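Local coordinates for protein acetyltransferase, GNAT family (Enterococcus faecalis, PDB 1U6M) that probably transfers an acyl group other than amino-acyl, most likely acetyl, as a member of the GNAT family, at residues A[20-23]-A[24-28]; A[37-40]-A[41-45]; A[78-81]-A[82-85]. One frame throughout, in Å; residues are numbered along the deposited sequence.

How the interactions relate
All three interactions are local and lie within one GNAT family region, in series along the chain. Interactions 1 and 2 touch: helix 12-25 and helix 36-47 meet where Leu20 CD1 lies 3.8 Å from Ile40 CD1 and Leu23 CD1 lies 4.1 Å from Leu43 CD1, although the centres of the two contacts are 14 Å apart. Interaction 3, the turn before helix 85-93, stands apart, its nearest atoms about 8 Å from either of the others. No ligand marks a site here; in GNAT enzymes the helices after the first strand commonly border the acceptor side of the active site, as these two may.

Interaction 1 of 3, residues A[20-23]-A[24-28]; sequences LVIL and KDMEL
Leu20 and Lys24 meet one helical turn apart, their side chains crossing obliquely: the CD2 branch of Leu20 sits 3.4 Å from CE of Lys24. As modelled, the lysine chain is bent at chi2 and chi3 (chi3 63°) and runs back along the helix over the end of the leucine. The approach of Lys24 CB and CG to Leu23 O is too short to be credible, however, so the exact path of the lysine near its backbone is doubtful. Lys24 CE also lies 3.4 Å from the carbonyl O of Leu20, and the ammonium goes on to a salt bridge with Glu36.

Where the helix gives way to loop, Leu23 and Leu28 approach through one methyl each, Leu23 CD2 to Leu28 CD2 at 3.8 Å, again at a slant. Met26 joins loosely, its SD lying 4.4 Å from both CD2 of Leu23 and CG2 of Ile22. Its CG stands anti to its own carbonyl carbon, and the chain bends only at chi3, beyond the sulfur.

The backbone is a weakly bonded helix end. Asp25 N donates to Val21 O at 3.3 Å and Met26 N to Ile22 O at 3.1 Å, and both N-H...O angles fall well short of straight (147° and 141°). Glu27 then has positive phi, after which Leu28 points its side chain toward the preceding residues. Beyond the segments, Phe103 lies against Leu23 and Met26, and Leu31 against Leu20 and Lys24.

The chemistry is divided: aliphatic carbons of Leu20 and Lys24 pack together, so that the lysine's methylenes lie against Leu20 while its ammonium is paired with Glu36.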
# COMPACT_ATOMS: atom_id res chain seq x y z
N LEU A 20 6.49 4.65 6.77
CA LEU A 20 7.42 4.35 7.86
C LEU A 20 6.83 3.37 8.84
O LEU A 20 7.57 2.53 9.37
CB LEU A 20 7.80 5.60 8.63
CG LEU A 20 9.23 5.74 9.17
CD1 LEU A 20 9.23 6.66 10.39
CD2 LEU A 20 9.91 4.46 9.47
N VAL A 21 5.53 3.49 9.15
CA VAL A 21 4.92 2.61 10.15
C VAL A 21 5.01 1.15 9.72
O VAL A 21 5.44 0.29 10.49
CB VAL A 21 3.43 2.99 10.52
CG1 VAL A 21 2.80 1.93 11.40
CG2 VAL A 21 3.39 4.30 11.24
N ILE A 22 4.58 0.88 8.48
CA ILE A 22 4.73 -0.41 7.79
C ILE A 22 6.17 -0.98 7.81
O ILE A 22 6.33 -2.17 8.10
CB ILE A 22 4.25 -0.27 6.31
CG1 ILE A 22 2.74 0.05 6.28
CG2 ILE A 22 4.53 -1.53 5.49
CD1 ILE A 22 2.31 0.65 5.03
N LEU A 23 7.17 -0.16 7.47
CA LEU A 23 8.58 -0.58 7.45
C LEU A 23 8.92 -0.71 8.91
O LEU A 23 8.36 0.00 9.73
CB LEU A 23 9.49 0.47 6.78
CG LEU A 23 9.16 0.98 5.36
CD1 LEU A 23 10.25 1.81 4.85
CD2 LEU A 23 8.83 -0.14 4.36
N LYS A 24 9.73 -1.60 9.38
CA LYS A 24 9.79 -1.44 10.88
C LYS A 24 8.74 -2.20 11.70
O LYS A 24 9.09 -2.77 12.71
CB LYS A 24 9.66 0.04 11.30
CG LYS A 24 8.42 0.39 12.06
CD LYS A 24 8.75 1.49 13.01
CE LYS A 24 9.18 2.75 12.30
NZ LYS A 24 9.31 3.83 13.33
N ASP A 25 7.48 -2.14 11.29
CA ASP A 25 6.59 -3.23 11.59
C ASP A 25 7.08 -4.51 10.86
O ASP A 25 6.86 -5.61 11.33
CB ASP A 25 5.17 -2.87 11.19
CG ASP A 25 4.17 -4.01 11.42
OD1 ASP A 25 3.98 -4.86 10.50
OD2 ASP A 25 3.58 -4.06 12.53
N MET A 26 7.73 -4.35 9.71
CA MET A 26 8.51 -5.41 9.03
C MET A 26 9.90 -5.57 9.65
O MET A 26 10.60 -6.55 9.37
CB MET A 26 8.74 -5.07 7.54
CG MET A 26 7.57 -5.20 6.67
SD MET A 26 7.83 -4.36 5.08
CE MET A 26 8.61 -5.71 4.15
N GLU A 27 10.32 -4.56 10.42
CA GLU A 27 11.64 -4.54 11.05
C GLU A 27 12.75 -4.63 10.00
O GLU A 27 13.64 -5.49 10.04
CB GLU A 27 11.74 -5.65 12.11
CG GLU A 27 10.58 -5.67 13.12
CD GLU A 27 10.74 -6.79 14.14
OE1 GLU A 27 10.01 -7.82 14.03
OE2 GLU A 27 11.62 -6.64 15.03
N LEU A 28 12.67 -3.73 9.05
CA LEU A 28 13.58 -3.69 7.95
C LEU A 28 14.90 -3.26 8.54
O LEU A 28 14.96 -2.36 9.39
CB LEU A 28 13.06 -2.74 6.88
CG LEU A 28 12.68 -3.36 5.51
CD1 LEU A 28 12.07 -4.78 5.48
CD2 LEU A 28 11.84 -2.40 4.73

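Interaction 2 of 3, residues A[37-40]-A[41-45]; sequences EQMI and DLLAE
Asp41 and Glu37 meet on one face of helix 36-47, one turn apart, and the backbone hydrogen bonds set the frame. Asp41 N donates to Glu37 O, Leu42 N to Gln38 O, Leu43 N to Met39 O at 3.0 Å and Ala44 N to Ile40 O at 2.9 Å. The last two are straight, with N-H...O angles of 166° and 160°. Four consecutive i to i+4 bonds are the evidence for an unbroken alpha-helix.

Among polar side chains, Asp41 turns its CG anti to its own carbonyl carbon (chi1 -74°), which brings OD1 of Asp41 back to 2.8 Å from the carbonyl O of Glu37. The two acid chains lie side by side and point the same way, their carboxylates 4.7 Å apart between Glu37 OE1 and Asp41 OD1. These like charges would probably raise the pKa of one or both acids a little. Gln38 OE1 instead accepts from the backbone N of Ser35, just before this turn.

The apolar contacts follow another side. Leu43 CD1 touches CG of Met39 at 3.9 Å, and the bent Met39 chain also sets its SD 4.4 Å from CD1 of Leu42.

Met39, Ile40, Leu42 and Leu43 are buried and Glu37, Gln38 and Asp41 exposed, the pattern of an amphipathic helix. Its apolar residues face helix 12-25 through Ile40 and Leu43, and helix 85-93 through Leu42, as one of the helices packed round the central sheet of the GNAT fold.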
# COMPACT_ATOMS: atom_id res chain seq x y z
N GLU A 37 14.00 10.47 10.43
CA GLU A 37 13.85 11.67 9.66
C GLU A 37 14.34 11.47 8.26
O GLU A 37 13.69 11.95 7.32
CB GLU A 37 14.58 12.87 10.31
CG GLU A 37 14.37 14.16 9.51
CD GLU A 37 15.20 15.38 9.96
OE1 GLU A 37 15.07 16.44 9.28
OE2 GLU A 37 15.97 15.28 10.96
N GLN A 38 15.48 10.77 8.10
CA GLN A 38 16.11 10.56 6.77
C GLN A 38 15.30 9.55 5.98
O GLN A 38 15.16 9.71 4.80
CB GLN A 38 17.59 10.09 6.81
CG GLN A 38 18.54 10.93 7.68
CD GLN A 38 19.94 10.28 7.92
OE1 GLN A 38 20.09 9.07 8.31
NE2 GLN A 38 20.95 11.11 7.74
N MET A 39 14.81 8.51 6.65
CA MET A 39 13.94 7.55 5.99
C MET A 39 12.67 8.23 5.43
O MET A 39 12.27 7.96 4.31
CB MET A 39 13.62 6.29 6.83
CG MET A 39 12.99 5.12 5.96
SD MET A 39 14.07 4.26 4.71
CE MET A 39 15.19 3.71 5.91
N ILE A 40 12.07 9.15 6.19
CA ILE A 40 10.88 9.88 5.76
C ILE A 40 11.22 10.70 4.52
O ILE A 40 10.48 10.61 3.52
CB ILE A 40 10.26 10.67 6.94
CG1 ILE A 40 9.65 9.67 7.93
CG2 ILE A 40 9.23 11.70 6.46
CD1 ILE A 40 9.04 10.27 9.20
N ASP A 41 12.34 11.42 4.52
CA ASP A 41 12.77 12.18 3.33
C ASP A 41 13.00 11.33 2.06
O ASP A 41 12.66 11.74 0.96
CB ASP A 41 14.04 13.01 3.66
CG ASP A 41 13.73 14.28 4.55
OD1 ASP A 41 13.21 14.14 5.68
OD2 ASP A 41 13.98 15.43 4.14
N LEU A 42 13.55 10.14 2.24
CA LEU A 42 13.85 9.24 1.15
C LEU A 42 12.54 8.71 0.55
O LEU A 42 12.33 8.79 -0.64
CB LEU A 42 14.71 8.07 1.69
CG LEU A 42 16.17 8.39 2.08
CD1 LEU A 42 16.86 7.18 2.86
CD2 LEU A 42 17.05 8.82 0.89
N LEU A 43 11.68 8.14 1.40
CA LEU A 43 10.33 7.75 1.03
C LEU A 43 9.59 8.86 0.30
O LEU A 43 9.06 8.60 -0.79
CB LEU A 43 9.55 7.32 2.30
CG LEU A 43 10.07 6.03 2.93
CD1 LEU A 43 9.49 5.77 4.38
CD2 LEU A 43 9.82 4.80 1.95
N ALA A 44 9.60 10.10 0.85
CA ALA A 44 8.85 11.25 0.23
C ALA A 44 9.34 11.55 -1.12
O ALA A 44 8.54 11.77 -2.06
CB ALA A 44 8.91 12.49 1.06
N GLU A 45 10.65 11.54 -1.27
CA GLU A 45 11.22 11.71 -2.59
C GLU A 45 10.79 10.59 -3.55
O GLU A 45 10.51 10.87 -4.70
CB GLU A 45 12.75 11.83 -2.50
CG GLU A 45 13.44 12.13 -3.84
CD GLU A 45 14.97 12.32 -3.73
OE1 GLU A 45 15.63 12.24 -4.81
OE2 GLU A 45 15.49 12.55 -2.57

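Interaction 3 of 3, residues A[78-81]-A[82-85]; sequences EDEK and IIDE
Ile83 and Ile82 both hold CG1 between the backbone N and the carbonyl carbon, the crowded position (chi1 53° and 59°), and each thereby sets a side-chain carbon against the carbonyl of Asp79. CG1 of Ile82 comes within 3.5 Å of Asp79 O, and CG2 of Ile83 approaches the same oxygen at 3.1 Å. Ile83 CG2 also lies 4.1 Å from Asp79 CB, while CD1 of Ile83 meets CG of Glu80 at 4.2 Å as the two chains run across one another. Glu80 is extended beyond CG, so its methylenes serve this contact while its carboxylate is carried farther off.

Residues 79-82 form a type I turn. Glu80 and Lys81 have the backbone angles expected of its two central positions, and Ile82 N donates to Asp79 O at 3.2 Å with an N-H...O angle of 149°. The donor stands well above the carbonyl plane and not on a lone pair, a geometry in keeping with a turn bond.

A water then bridges the backbone from Lys81 to Asp84: it donates to Lys81 O at 2.9 Å and accepts from Asp84 N at 3.0 Å. The chain there is thus held through solvent just before the helix begins at Glu85.

The polar ends are met by other loops: Asp79 forms a salt bridge with Arg58 and Asp84 one with Arg53, and the two carboxylate oxygens of Glu80 are hydrogen-bonded to Thr108 and to the backbone N of Glu107. The turn therefore links strand 67-76, whose Tyr75 touches both Glu80 and Ile83, to helix 85-93, and is pinned on its way by the loops round Arg53 and Glu107.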
# COMPACT_ATOMS: atom_id res chain seq x y z
N GLU A 78 0.49 -6.67 -12.96
CA GLU A 78 1.68 -6.69 -13.85
C GLU A 78 2.75 -5.66 -13.46
O GLU A 78 3.85 -5.76 -13.97
CB GLU A 78 1.28 -6.55 -15.33
CG GLU A 78 0.60 -5.23 -15.68
CD GLU A 78 -0.92 -5.22 -15.43
OE1 GLU A 78 -1.56 -4.27 -15.95
OE2 GLU A 78 -1.46 -6.11 -14.71
N ASP A 79 2.43 -4.73 -12.54
CA ASP A 79 3.36 -3.66 -12.11
C ASP A 79 4.22 -4.07 -10.93
O ASP A 79 5.06 -3.32 -10.50
CB ASP A 79 2.64 -2.37 -11.68
CG ASP A 79 2.05 -1.60 -12.83
OD1 ASP A 79 2.25 -2.05 -13.95
OD2 ASP A 79 1.35 -0.57 -12.63
N GLU A 80 4.00 -5.26 -10.41
CA GLU A 80 4.65 -5.68 -9.16
C GLU A 80 6.19 -5.79 -9.15
O GLU A 80 6.85 -5.75 -8.08
CB GLU A 80 4.08 -7.01 -8.68
CG GLU A 80 4.25 -7.05 -7.13
CD GLU A 80 3.92 -8.36 -6.47
OE1 GLU A 80 4.04 -8.41 -5.21
OE2 GLU A 80 3.54 -9.33 -7.20
N LYS A 81 6.76 -6.00 -10.33
CA LYS A 81 8.17 -6.19 -10.40
C LYS A 81 8.91 -4.85 -10.62
O LYS A 81 10.11 -4.78 -10.43
CB LYS A 81 8.48 -7.22 -11.51
CG LYS A 81 8.80 -8.60 -10.98
CD LYS A 81 7.62 -9.44 -10.66
CE LYS A 81 8.14 -10.73 -9.99
NZ LYS A 81 7.20 -11.93 -9.94
N ILE A 82 8.21 -3.80 -11.00
CA ILE A 82 8.83 -2.52 -11.25
C ILE A 82 8.63 -1.45 -10.15
O ILE A 82 9.17 -0.33 -10.28
CB ILE A 82 8.48 -1.94 -12.69
CG1 ILE A 82 6.97 -1.75 -12.92
CG2 ILE A 82 8.99 -2.85 -13.75
CD1 ILE A 82 6.48 -0.29 -12.79
N ILE A 83 7.89 -1.79 -9.07
CA ILE A 83 7.36 -0.76 -8.13
C ILE A 83 8.37 -0.19 -7.10
O ILE A 83 8.26 0.95 -6.63
CB ILE A 83 6.00 -1.23 -7.42
CG1 ILE A 83 6.17 -2.61 -6.77
CG2 ILE A 83 4.77 -1.05 -8.41
CD1 ILE A 83 4.97 -3.09 -5.99
N ASP A 84 9.38 -1.00 -6.79
CA ASP A 84 10.43 -0.64 -5.81
C ASP A 84 11.66 0.02 -6.38
O ASP A 84 12.45 0.62 -5.62
CB ASP A 84 10.83 -1.85 -4.98
CG ASP A 84 9.70 -2.30 -4.01
OD1 ASP A 84 8.99 -1.44 -3.41
OD2 ASP A 84 9.54 -3.53 -3.85
N GLU A 85 11.80 -0.04 -7.72
CA GLU A 85 12.90 0.60 -8.45
C GLU A 85 13.10 2.06 -8.09
O GLU A 85 14.22 2.42 -7.78
CB GLU A 85 12.81 0.50 -10.00
CG GLU A 85 12.68 -0.90 -10.59
CD GLU A 85 12.72 -0.90 -12.14
OE1 GLU A 85 12.81 0.19 -12.75
OE2 GLU A 85 12.68 -1.97 -12.74
O HOH W 1 10.96 -2.99 -8.32